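Local coordinates for glycerol uptake operon antiterminator regulatory protein (Listeria monocytogenes str. 4b, PDB 3KTS) that probably controls expression of the glycerol uptake operon by transcription antitermination in response to glycerol-3-phosphate, at residues 41-46 / 79-84; 60-63 / 68-71; 92-97 / 102-107; 108-111 / 115-118. One frame throughout, in Å; residues are numbered along the deposited sequence.

Contact 1: 41-46 / 79-84; sequences AQLKAL and TEICPD
Ile81 reaches across from the last turn of helix 71-81 to Leu43 and Lys44 in the first turn of helix 43-52, and the three residues illustrate how helices on the outside of a beta/alpha barrel are sealed against each other by a few aliphatic groups. Followed outward, the Ile81 side chain starts at a CB directed neither at nor away from the neighbouring helix. Its next atom does the central work: Ile81 CG1 lies 3.8 Å from Leu43 CG and equally far from Leu43 CD2, so the fork of the leucine is met at its branch point, the two side chains crossing at about a right angle. The tip then passes to the next residue, with Ile81 CD1 3.7 Å from Lys44 CB and 4.0 Å from Lys44 CA. Leu43 turns its CG anti to its own backbone N (chi1 -167°), which brings the branch round to Ile81. Leu77 and Phe76 of helix 71-81 add to the apolar surroundings of Leu43 and Ile81, respectively. Just beyond, Cys82 takes a positive phi and ends the helix, its carbonyl bonded to Gln51 NE2. At the exposed side the contact changes character. Lys44 and Glu80 make no ion pair, as Lys44 NZ is 7.1 Å from Glu80 OE2; instead the aliphatic part of the lysine passes the backbone, with Lys44 CD 3.8 Å from Glu80 O.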
loop_
_atom_site.group_PDB
_atom_site.type_symbol
_atom_site.label_atom_id
_atom_site.label_comp_id
_atom_site.label_asym_id
_atom_site.label_seq_id
_atom_site.Cartn_x
_atom_site.Cartn_y
_atom_site.Cartn_z
ATOM N N ALA A 41 11.216 -15.283 -7.766
ATOM C CA ALA A 41 11.606 -15.841 -9.057
ATOM C C ALA A 41 10.907 -15.127 -10.208
ATOM O O ALA A 41 11.545 -14.739 -11.188
ATOM C CB ALA A 41 11.303 -17.327 -9.095
ATOM N N GLN A 42 9.599 -14.936 -10.069
ATOM C CA GLN A 42 8.792 -14.326 -11.119
ATOM C C GLN A 42 8.666 -12.807 -10.978
ATOM O O GLN A 42 7.999 -12.167 -11.790
ATOM C CB GLN A 42 7.399 -14.957 -11.138
ATOM C CG GLN A 42 7.366 -16.427 -11.540
ATOM C CD GLN A 42 6.242 -17.181 -10.857
ATOM O OE1 GLN A 42 6.185 -17.250 -9.628
ATOM N NE2 GLN A 42 5.342 -17.754 -11.648
ATOM N N LEU A 43 9.333 -12.236 -9.976
ATOM C CA LEU A 43 9.077 -10.857 -9.543
ATOM C C LEU A 43 9.334 -9.742 -10.571
ATOM O O LEU A 43 8.444 -8.927 -10.822
ATOM C CB LEU A 43 9.793 -10.559 -8.221
ATOM C CG LEU A 43 9.357 -9.266 -7.530
ATOM C CD1 LEU A 43 7.864 -9.265 -7.253
ATOM C CD2 LEU A 43 10.148 -9.048 -6.255
ATOM N N LYS A 44 10.541 -9.709 -11.139
ATOM C CA LYS A 44 10.952 -8.668 -12.093
ATOM C C LYS A 44 10.037 -8.608 -13.316
ATOM O O LYS A 44 9.679 -7.520 -13.775
ATOM C CB LYS A 44 12.418 -8.875 -12.506
ATOM C CG LYS A 44 12.916 -8.039 -13.686
ATOM C CD LYS A 44 14.448 -8.073 -13.769
ATOM C CE LYS A 44 14.958 -8.601 -15.119
ATOM N NZ LYS A 44 14.656 -7.720 -16.286
ATOM N N ALA A 45 9.652 -9.781 -13.816
ATOM C CA ALA A 45 8.748 -9.901 -14.956
ATOM C C ALA A 45 7.365 -9.333 -14.645
ATOM O O ALA A 45 6.838 -8.536 -15.420
ATOM C CB ALA A 45 8.643 -11.355 -15.396
ATOM N N LEU A 46 6.807 -9.730 -13.499
ATOM C CA LEU A 46 5.471 -9.303 -13.060
ATOM C C LEU A 46 5.335 -7.799 -12.851
ATOM O O LEU A 46 4.258 -7.242 -13.055
ATOM C CB LEU A 46 5.073 -10.013 -11.770
ATOM C CG LEU A 46 4.857 -11.522 -11.795
ATOM C CD1 LEU A 46 4.289 -12.009 -10.468
ATOM C CD2 LEU A 46 3.972 -11.916 -12.955
ATOM N N THR A 79 16.714 -1.146 -6.913
ATOM C CA THR A 79 17.689 -1.095 -8.001
ATOM C C THR A 79 17.395 -2.085 -9.130
ATOM O O THR A 79 17.659 -1.783 -10.292
ATOM C CB THR A 79 19.149 -1.304 -7.505
ATOM O OG1 THR A 79 19.275 -2.591 -6.882
ATOM C CG2 THR A 79 19.563 -0.211 -6.518
ATOM N N GLU A 80 16.844 -3.253 -8.803
ATOM C CA GLU A 80 16.659 -4.304 -9.813
ATOM C C GLU A 80 15.228 -4.729 -10.134
ATOM O O GLU A 80 14.998 -5.339 -11.177
ATOM C CB GLU A 80 17.521 -5.533 -9.497
ATOM C CG GLU A 80 18.963 -5.406 -9.979
ATOM C CD GLU A 80 19.472 -6.653 -10.697
ATOM O OE1 GLU A 80 20.476 -6.543 -11.435
ATOM O OE2 GLU A 80 18.871 -7.741 -10.535
ATOM N N ILE A 81 14.270 -4.436 -9.261
ATOM C CA ILE A 81 12.868 -4.773 -9.561
ATOM C C ILE A 81 12.088 -3.531 -9.982
ATOM O O ILE A 81 11.389 -3.551 -10.999
ATOM C CB ILE A 81 12.188 -5.606 -8.423
ATOM C CG1 ILE A 81 12.162 -7.093 -8.779
ATOM C CG2 ILE A 81 10.730 -5.249 -8.239
ATOM C CD1 ILE A 81 13.474 -7.707 -9.163
ATOM N N CYS A 82 12.258 -2.458 -9.208
ATOM C CA CYS A 82 11.680 -1.131 -9.468
ATOM C C CYS A 82 10.158 -1.078 -9.624
ATOM O O CYS A 82 9.659 -0.852 -10.733
ATOM C CB CYS A 82 12.355 -0.473 -10.676
ATOM S SG CYS A 82 14.140 -0.621 -10.678
ATOM N N PRO A 83 9.407 -1.290 -8.520
ATOM C CA PRO A 83 8.012 -0.880 -8.598
ATOM C C PRO A 83 7.924 0.631 -8.468
ATOM O O PRO A 83 8.947 1.303 -8.382
ATOM C CB PRO A 83 7.382 -1.564 -7.388
ATOM C CG PRO A 83 8.488 -1.698 -6.414
ATOM C CD PRO A 83 9.721 -1.924 -7.225
ATOM N N ASP A 84 6.716 1.170 -8.455
ATOM C CA ASP A 84 6.551 2.610 -8.325
ATOM C C ASP A 84 6.498 3.047 -6.862
ATOM O O ASP A 84 6.642 4.233 -6.546
ATOM C CB ASP A 84 5.327 3.058 -9.111
ATOM C CG ASP A 84 5.449 2.725 -10.590
ATOM O OD1 ASP A 84 5.769 3.639 -11.375
ATOM O OD2 ASP A 84 5.259 1.546 -10.961
#

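Contact 2: 60-63 / 68-71; sequences HADL and KNDD
The loop that follows barrel strand 56-60 is closed on itself by Asp62 and Asn69, which meet directly from either side, in sequence, of the short strand 64-65 and show how one buttressed carboxylate can tie together the two loop pieces that lead from strand 56-60 to helix 71-81. Asn69 ND2 donates to Asp62 OD2 over 2.8 Å in a fairly straight bond, 162° at the hydrogen. The two flat groups are nearly perpendicular, 82° apart: the aspartate oxygen lies close to the amide plane of Asn69, whereas the amide nitrogen comes in from well above the carboxylate plane. Asn69 sets its CG between its own backbone N and carbonyl carbon (chi1 49°), a turn that brings ND2 to the acid; Asn69 CB follows, 3.4 Å from Asp62 OD2. That oxygen is also hydrogen-bonded to Ser88 OG, while Asp62 OD1 takes the backbone N-H of Thr89, so three groups hold the carboxylate and should fix its rotation. Within segment 68-71, Lys68 NZ and Asp70 OD1 form a salt bridge whose hydrogen bond is weak, at 3.4 Å. Next to Asp62 in the chain, Ala61 bonds through its backbone to Ile87 of strand 85-88 and rests its methyl on Ile74 and Leu77 of helix 71-81.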
loop_
_atom_site.group_PDB
_atom_site.type_symbol
_atom_site.label_atom_id
_atom_site.label_comp_id
_atom_site.label_asym_id
_atom_site.label_seq_id
_atom_site.Cartn_x
_atom_site.Cartn_y
_atom_site.Cartn_z
ATOM N N HIS A 60 4.258 -5.049 -1.928
ATOM C CA HIS A 60 4.474 -5.498 -0.560
ATOM C C HIS A 60 5.825 -6.174 -0.385
ATOM O O HIS A 60 6.010 -7.332 -0.768
ATOM C CB HIS A 60 3.353 -6.426 -0.115
ATOM C CG HIS A 60 2.162 -5.697 0.406
ATOM N ND1 HIS A 60 2.052 -5.306 1.722
ATOM C CD2 HIS A 60 1.043 -5.259 -0.215
ATOM C CE1 HIS A 60 0.908 -4.667 1.890
ATOM N NE2 HIS A 60 0.276 -4.627 0.732
ATOM N N ALA A 61 6.755 -5.427 0.205
ATOM C CA ALA A 61 8.117 -5.882 0.453
ATOM C C ALA A 61 8.173 -7.068 1.417
ATOM O O ALA A 61 9.071 -7.908 1.334
ATOM C CB ALA A 61 8.936 -4.738 0.990
ATOM N N ASP A 62 7.199 -7.129 2.320
ATOM C CA ASP A 62 7.142 -8.166 3.339
ATOM C C ASP A 62 6.567 -9.485 2.825
ATOM O O ASP A 62 6.796 -10.535 3.430
ATOM C CB ASP A 62 6.340 -7.670 4.544
ATOM C CG ASP A 62 6.970 -6.458 5.203
ATOM O OD1 ASP A 62 6.239 -5.715 5.888
ATOM O OD2 ASP A 62 8.192 -6.244 5.035
ATOM N N LEU A 63 5.838 -9.422 1.710
ATOM C CA LEU A 63 5.124 -10.575 1.158
ATOM C C LEU A 63 5.778 -11.213 -0.082
ATOM O O LEU A 63 5.122 -11.941 -0.836
ATOM C CB LEU A 63 3.673 -10.189 0.845
ATOM C CG LEU A 63 2.762 -9.771 2.003
ATOM C CD1 LEU A 63 1.435 -9.293 1.459
ATOM C CD2 LEU A 63 2.547 -10.902 3.016
ATOM N N LYS A 68 13.843 -11.813 1.995
ATOM C CA LYS A 68 13.693 -11.148 3.295
ATOM C C LYS A 68 13.203 -9.706 3.110
ATOM O O LYS A 68 12.909 -9.282 1.996
ATOM C CB LYS A 68 15.017 -11.144 4.082
ATOM C CG LYS A 68 15.911 -12.376 3.922
ATOM C CD LYS A 68 16.574 -12.739 5.230
ATOM C CE LYS A 68 17.813 -13.611 5.051
ATOM N NZ LYS A 68 19.068 -12.787 5.003
ATOM N N ASN A 69 13.073 -8.968 4.208
ATOM C CA ASN A 69 12.847 -7.523 4.128
ATOM C C ASN A 69 14.030 -6.729 4.702
ATOM O O ASN A 69 13.871 -5.603 5.178
ATOM C CB ASN A 69 11.496 -7.113 4.735
ATOM C CG ASN A 69 11.248 -7.704 6.120
ATOM O OD1 ASN A 69 12.165 -8.131 6.819
ATOM N ND2 ASN A 69 9.988 -7.719 6.520
ATOM N N ASP A 70 15.208 -7.362 4.637
ATOM C CA ASP A 70 16.538 -6.776 4.854
ATOM C C ASP A 70 16.767 -5.497 4.071
ATOM O O ASP A 70 16.095 -5.245 3.071
ATOM C CB ASP A 70 17.601 -7.754 4.327
ATOM C CG ASP A 70 18.220 -8.606 5.404
ATOM O OD1 ASP A 70 19.121 -9.399 5.056
ATOM O OD2 ASP A 70 17.827 -8.498 6.583
ATOM N N ASP A 71 17.766 -4.725 4.494
ATOM C CA ASP A 71 18.264 -3.616 3.690
ATOM C C ASP A 71 18.702 -4.085 2.304
ATOM O O ASP A 71 18.374 -3.440 1.311
ATOM C CB ASP A 71 19.414 -2.906 4.400
ATOM C CG ASP A 71 18.953 -2.099 5.599
ATOM O OD1 ASP A 71 17.722 -1.947 5.787
ATOM O OD2 ASP A 71 19.830 -1.614 6.350
#

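Contact 3: 92-97 / 102-107; sequences NAIMKA and MLAIQR
Met102 N donates to Ala97 O over 2.9 Å, with an angle of 159° at the hydrogen and the donor tilted 33° out of the carbonyl plane. This bond joins helix 91-99 to the chain entering strand 103-109, and it illustrates how a beta-alpha-beta unit turns its chain back tightly after the helix. From there helix and strand run almost antiparallel, their local axes 7.9 Å apart at closest and at 165°. The small alanines at the interface are consistent with this close approach. Ala97 CB lies 3.9 Å from both Met102 CB and Ala104 CB, so that one methyl touches two residues of the other segment; the methionine then bends at chi2 and carries its sulfur away from the helix. One turn earlier, Ile94 spreads its branches over the strand. Its CG2 meets Ala104 CB at 3.9 Å. The other branch, with CG1 anti to the carbonyl carbon and beside the backbone N, extends farther along: Ile94 CD1 lies over the backbone by Ile105 O, and Ile94 CG1 is 4.0 Å from Gln106 CG, the two side chains crossing at about a right angle. The layer is buried and, apart from the Met102-Ala97 bond, the contacts between the two segments are mainly apolar. On one flank Ala97 and Met102 also pack on Ile86 of strand 85-88, which pairs with strand 103-109 in parallel; on the other, Ile94 and Gln106 share Val126 of helix 113-126 and Pro128, and Gln106 bonds through its backbone to Cys130 and Glu132 of strand 130-134.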
loop_
_atom_site.group_PDB
_atom_site.type_symbol
_atom_site.label_atom_id
_atom_site.label_comp_id
_atom_site.label_asym_id
_atom_site.label_seq_id
_atom_site.Cartn_x
_atom_site.Cartn_y
_atom_site.Cartn_z
ATOM N N ASN A 92 12.932 -0.137 9.112
ATOM C CA ASN A 92 14.203 -0.117 8.390
ATOM C C ASN A 92 14.026 -0.128 6.874
ATOM O O ASN A 92 14.838 0.437 6.140
ATOM C CB ASN A 92 15.065 -1.303 8.817
ATOM C CG ASN A 92 15.204 -1.410 10.326
ATOM O OD1 ASN A 92 14.638 -2.311 10.958
ATOM N ND2 ASN A 92 15.944 -0.477 10.914
ATOM N N ALA A 93 12.956 -0.767 6.417
ATOM C CA ALA A 93 12.640 -0.818 4.997
ATOM C C ALA A 93 12.107 0.517 4.488
ATOM O O ALA A 93 12.367 0.893 3.346
ATOM C CB ALA A 93 11.656 -1.928 4.720
ATOM N N ILE A 94 11.365 1.226 5.337
ATOM C CA ILE A 94 10.847 2.550 5.002
ATOM C C ILE A 94 11.999 3.555 4.914
ATOM O O ILE A 94 12.013 4.408 4.024
ATOM C CB ILE A 94 9.775 3.015 6.031
ATOM C CG1 ILE A 94 8.591 2.038 6.077
ATOM C CG2 ILE A 94 9.295 4.440 5.740
ATOM C CD1 ILE A 94 7.777 1.944 4.789
ATOM N N MET A 95 12.964 3.421 5.828
ATOM C CA MET A 95 14.175 4.251 5.834
ATOM C C MET A 95 15.004 4.019 4.577
ATOM O O MET A 95 15.437 4.969 3.935
ATOM C CB MET A 95 15.025 3.998 7.093
ATOM C CG MET A 95 14.333 4.385 8.394
ATOM S SD MET A 95 15.328 4.412 9.914
ATOM C CE MET A 95 16.099 2.795 9.963
ATOM N N LYS A 96 15.193 2.751 4.222
ATOM C CA LYS A 96 15.980 2.378 3.056
ATOM C C LYS A 96 15.345 2.831 1.743
ATOM O O LYS A 96 16.048 3.338 0.864
ATOM C CB LYS A 96 16.237 0.868 3.026
ATOM C CG LYS A 96 17.431 0.471 2.168
ATOM C CD LYS A 96 18.744 0.882 2.828
ATOM C CE LYS A 96 19.868 0.971 1.820
ATOM N NZ LYS A 96 21.203 0.848 2.461
ATOM N N ALA A 97 14.027 2.658 1.622
ATOM C CA ALA A 97 13.307 3.039 0.405
ATOM C C ALA A 97 13.395 4.539 0.166
ATOM O O ALA A 97 13.514 4.990 -0.973
ATOM C CB ALA A 97 11.864 2.603 0.477
ATOM N N MET A 102 12.200 6.230 -3.185
ATOM C CA MET A 102 11.020 5.409 -3.443
ATOM C C MET A 102 9.853 5.856 -2.593
ATOM O O MET A 102 10.036 6.365 -1.480
ATOM C CB MET A 102 11.302 3.950 -3.118
ATOM C CG MET A 102 11.572 3.095 -4.309
ATOM S SD MET A 102 10.090 2.351 -5.008
ATOM C CE MET A 102 10.953 1.148 -5.990
ATOM N N LEU A 103 8.652 5.646 -3.124
ATOM C CA LEU A 103 7.426 5.911 -2.400
ATOM C C LEU A 103 7.314 4.846 -1.319
ATOM O O LEU A 103 6.957 3.698 -1.594
ATOM C CB LEU A 103 6.227 5.829 -3.352
ATOM C CG LEU A 103 4.990 6.737 -3.267
ATOM C CD1 LEU A 103 3.756 5.925 -3.626
ATOM C CD2 LEU A 103 4.791 7.387 -1.918
ATOM N N ALA A 104 7.662 5.227 -0.096
ATOM C CA ALA A 104 7.613 4.313 1.036
ATOM C C ALA A 104 6.330 4.502 1.838
ATOM O O ALA A 104 6.150 5.520 2.515
ATOM C CB ALA A 104 8.827 4.505 1.917
ATOM N N ILE A 105 5.433 3.524 1.747
ATOM C CA ILE A 105 4.222 3.524 2.570
ATOM C C ILE A 105 4.315 2.491 3.710
ATOM O O ILE A 105 4.669 1.336 3.484
ATOM C CB ILE A 105 2.897 3.469 1.712
ATOM C CG1 ILE A 105 1.895 2.447 2.259
ATOM C CG2 ILE A 105 3.181 3.281 0.189
ATOM C CD1 ILE A 105 0.621 2.373 1.450
ATOM N N GLN A 106 4.033 2.929 4.936
ATOM C CA GLN A 106 4.183 2.083 6.122
ATOM C C GLN A 106 2.874 1.447 6.564
ATOM O O GLN A 106 1.875 2.133 6.780
ATOM C CB GLN A 106 4.780 2.870 7.283
ATOM C CG GLN A 106 5.294 1.986 8.420
ATOM C CD GLN A 106 5.518 2.741 9.711
ATOM O OE1 GLN A 106 5.206 2.246 10.795
ATOM N NE2 GLN A 106 6.050 3.950 9.605
ATOM N N ARG A 107 2.899 0.127 6.720
ATOM C CA ARG A 107 1.705 -0.631 7.049
ATOM C C ARG A 107 1.516 -0.710 8.552
ATOM O O ARG A 107 2.437 -1.058 9.290
ATOM C CB ARG A 107 1.810 -2.033 6.470
ATOM C CG ARG A 107 0.481 -2.626 6.118
ATOM C CD ARG A 107 0.638 -3.977 5.461
ATOM N NE ARG A 107 -0.590 -4.407 4.796
ATOM C CZ ARG A 107 -0.808 -5.642 4.358
ATOM N NH1 ARG A 107 0.127 -6.578 4.503
ATOM N NH2 ARG A 107 -1.953 -5.938 3.757
#

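Contact 4: 108-111 / 115-118; sequences LFMI and AYNK
Met110 and Tyr116 form a Met-aromatic contact of the edge-on kind, with Met110 SD 5.5 Å from the centroid of the Tyr116 ring and 83° off its normal. The two side chains lie next to each other and point the same way. Because the methionine bends at both chi2 and chi3, its methyl folds back to the ring edge, where Met110 CE comes 3.5 Å from Tyr116 CD1 near the ring plane. Gln141 of helix 139-149 touches both side chains, and Met145 and Lys148 of the same helix reach the tyrosine. The purely aliphatic share is small: Ile111 CB stands 4.1 Å from Ala115 CB. That alanine methyl also faces the backbone, 3.6 Å from Phe109 O. The same carbonyl takes part in an inverse gamma turn centred on Met110, closed by a weak bond from Ile111 N to Phe109 O. Polar support for the helix start comes from Asp112 OD1, which accepts from Ala115 N. Altogether the geometry exemplifies a short beta/alpha loop of a TIM barrel, in which the chain leaves strand 103-109 by a tight turn and enters helix 113-126 within a few residues.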
loop_
_atom_site.group_PDB
_atom_site.type_symbol
_atom_site.label_atom_id
_atom_site.label_comp_id
_atom_site.label_asym_id
_atom_site.label_seq_id
_atom_site.Cartn_x
_atom_site.Cartn_y
_atom_site.Cartn_z
ATOM N N LEU A 108 0.312 -0.383 9.000
ATOM C CA LEU A 108 -0.011 -0.414 10.410
ATOM C C LEU A 108 -1.253 -1.263 10.618
ATOM O O LEU A 108 -2.209 -1.163 9.850
ATOM C CB LEU A 108 -0.261 1.001 10.914
ATOM C CG LEU A 108 0.314 1.307 12.295
ATOM C CD1 LEU A 108 1.775 1.692 12.152
ATOM C CD2 LEU A 108 -0.468 2.422 12.971
ATOM N N PHE A 109 -1.229 -2.102 11.653
ATOM C CA PHE A 109 -2.369 -2.945 12.001
ATOM C C PHE A 109 -3.048 -2.420 13.256
ATOM O O PHE A 109 -2.499 -2.546 14.358
ATOM C CB PHE A 109 -1.925 -4.390 12.254
ATOM C CG PHE A 109 -1.267 -5.060 11.074
ATOM C CD1 PHE A 109 -1.783 -4.928 9.788
ATOM C CD2 PHE A 109 -0.147 -5.862 11.263
ATOM C CE1 PHE A 109 -1.171 -5.560 8.707
ATOM C CE2 PHE A 109 0.468 -6.497 10.191
ATOM C CZ PHE A 109 -0.045 -6.349 8.909
ATOM N N MET A 110 -4.236 -1.840 13.097
ATOM C CA MET A 110 -5.054 -1.398 14.236
ATOM C C MET A 110 -5.570 -2.590 15.059
ATOM O O MET A 110 -6.721 -3.010 14.923
ATOM C CB MET A 110 -6.216 -0.503 13.773
ATOM C CG MET A 110 -5.801 0.862 13.176
ATOM S SD MET A 110 -4.694 1.848 14.224
ATOM C CE MET A 110 -5.707 2.065 15.682
ATOM N N ILE A 111 -4.700 -3.129 15.906
ATOM C CA ILE A 111 -5.000 -4.323 16.685
ATOM C C ILE A 111 -5.462 -3.916 18.080
ATOM O O ILE A 111 -6.588 -4.217 18.478
ATOM C CB ILE A 111 -3.768 -5.269 16.774
ATOM C CG1 ILE A 111 -3.367 -5.771 15.390
ATOM C CG2 ILE A 111 -4.061 -6.460 17.660
ATOM C CD1 ILE A 111 -2.041 -6.509 15.368
ATOM N N ALA A 115 -0.377 -1.536 19.873
ATOM C CA ALA A 115 -0.068 -1.483 18.447
ATOM C C ALA A 115 -0.144 -0.054 17.913
ATOM O O ALA A 115 0.690 0.353 17.099
ATOM C CB ALA A 115 -1.011 -2.394 17.669
ATOM N N TYR A 116 -1.142 0.695 18.375
ATOM C CA TYR A 116 -1.249 2.122 18.078
ATOM C C TYR A 116 -0.001 2.867 18.567
ATOM O O TYR A 116 0.702 3.472 17.762
ATOM C CB TYR A 116 -2.518 2.711 18.713
ATOM C CG TYR A 116 -2.816 4.153 18.334
ATOM C CD1 TYR A 116 -3.578 4.446 17.214
ATOM C CD2 TYR A 116 -2.353 5.221 19.113
ATOM C CE1 TYR A 116 -3.864 5.759 16.856
ATOM C CE2 TYR A 116 -2.627 6.541 18.762
ATOM C CZ TYR A 116 -3.388 6.800 17.631
ATOM O OH TYR A 116 -3.681 8.098 17.268
ATOM N N ASN A 117 0.266 2.785 19.876
ATOM C CA ASN A 117 1.337 3.539 20.542
ATOM C C ASN A 117 2.728 3.281 19.991
ATOM O O ASN A 117 3.508 4.213 19.808
ATOM C CB ASN A 117 1.342 3.260 22.049
ATOM C CG ASN A 117 0.146 3.859 22.765
ATOM O OD1 ASN A 117 -0.684 4.545 22.162
ATOM N ND2 ASN A 117 0.048 3.592 24.065
ATOM N N LYS A 118 3.034 2.013 19.740
ATOM C CA LYS A 118 4.324 1.625 19.177
ATOM C C LYS A 118 4.402 2.020 17.712
ATOM O O LYS A 118 5.465 2.404 17.224
ATOM C CB LYS A 118 4.563 0.121 19.351
ATOM C CG LYS A 118 4.769 -0.281 20.811
ATOM C CD LYS A 118 4.828 -1.782 21.005
ATOM C CE LYS A 118 4.936 -2.122 22.481
ATOM N NZ LYS A 118 5.139 -3.578 22.694
#

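Overall arrangement
The four contacts sample successive beta/alpha units of one barrel, whose parallel strands close into a ring with helices outside. Contacts 3 and 4 follow directly in sequence and share strand 103-109, their centres 17 Å apart, contact 3 using most of it and contact 4 its C-terminal end and the following loop. Contact 2 lies closest to contact 3, 10 Å between centres, where His60 packs on Arg107. Contact 1 meets contact 3 through Pro83 and Met102, and sits 30 Å, centre to centre, from contact 4 across the chain's middle. Contacts 2 and 4 lie at loops following strands, the barrel end where relatives usually bind ligands, so any effector site would probably lie there.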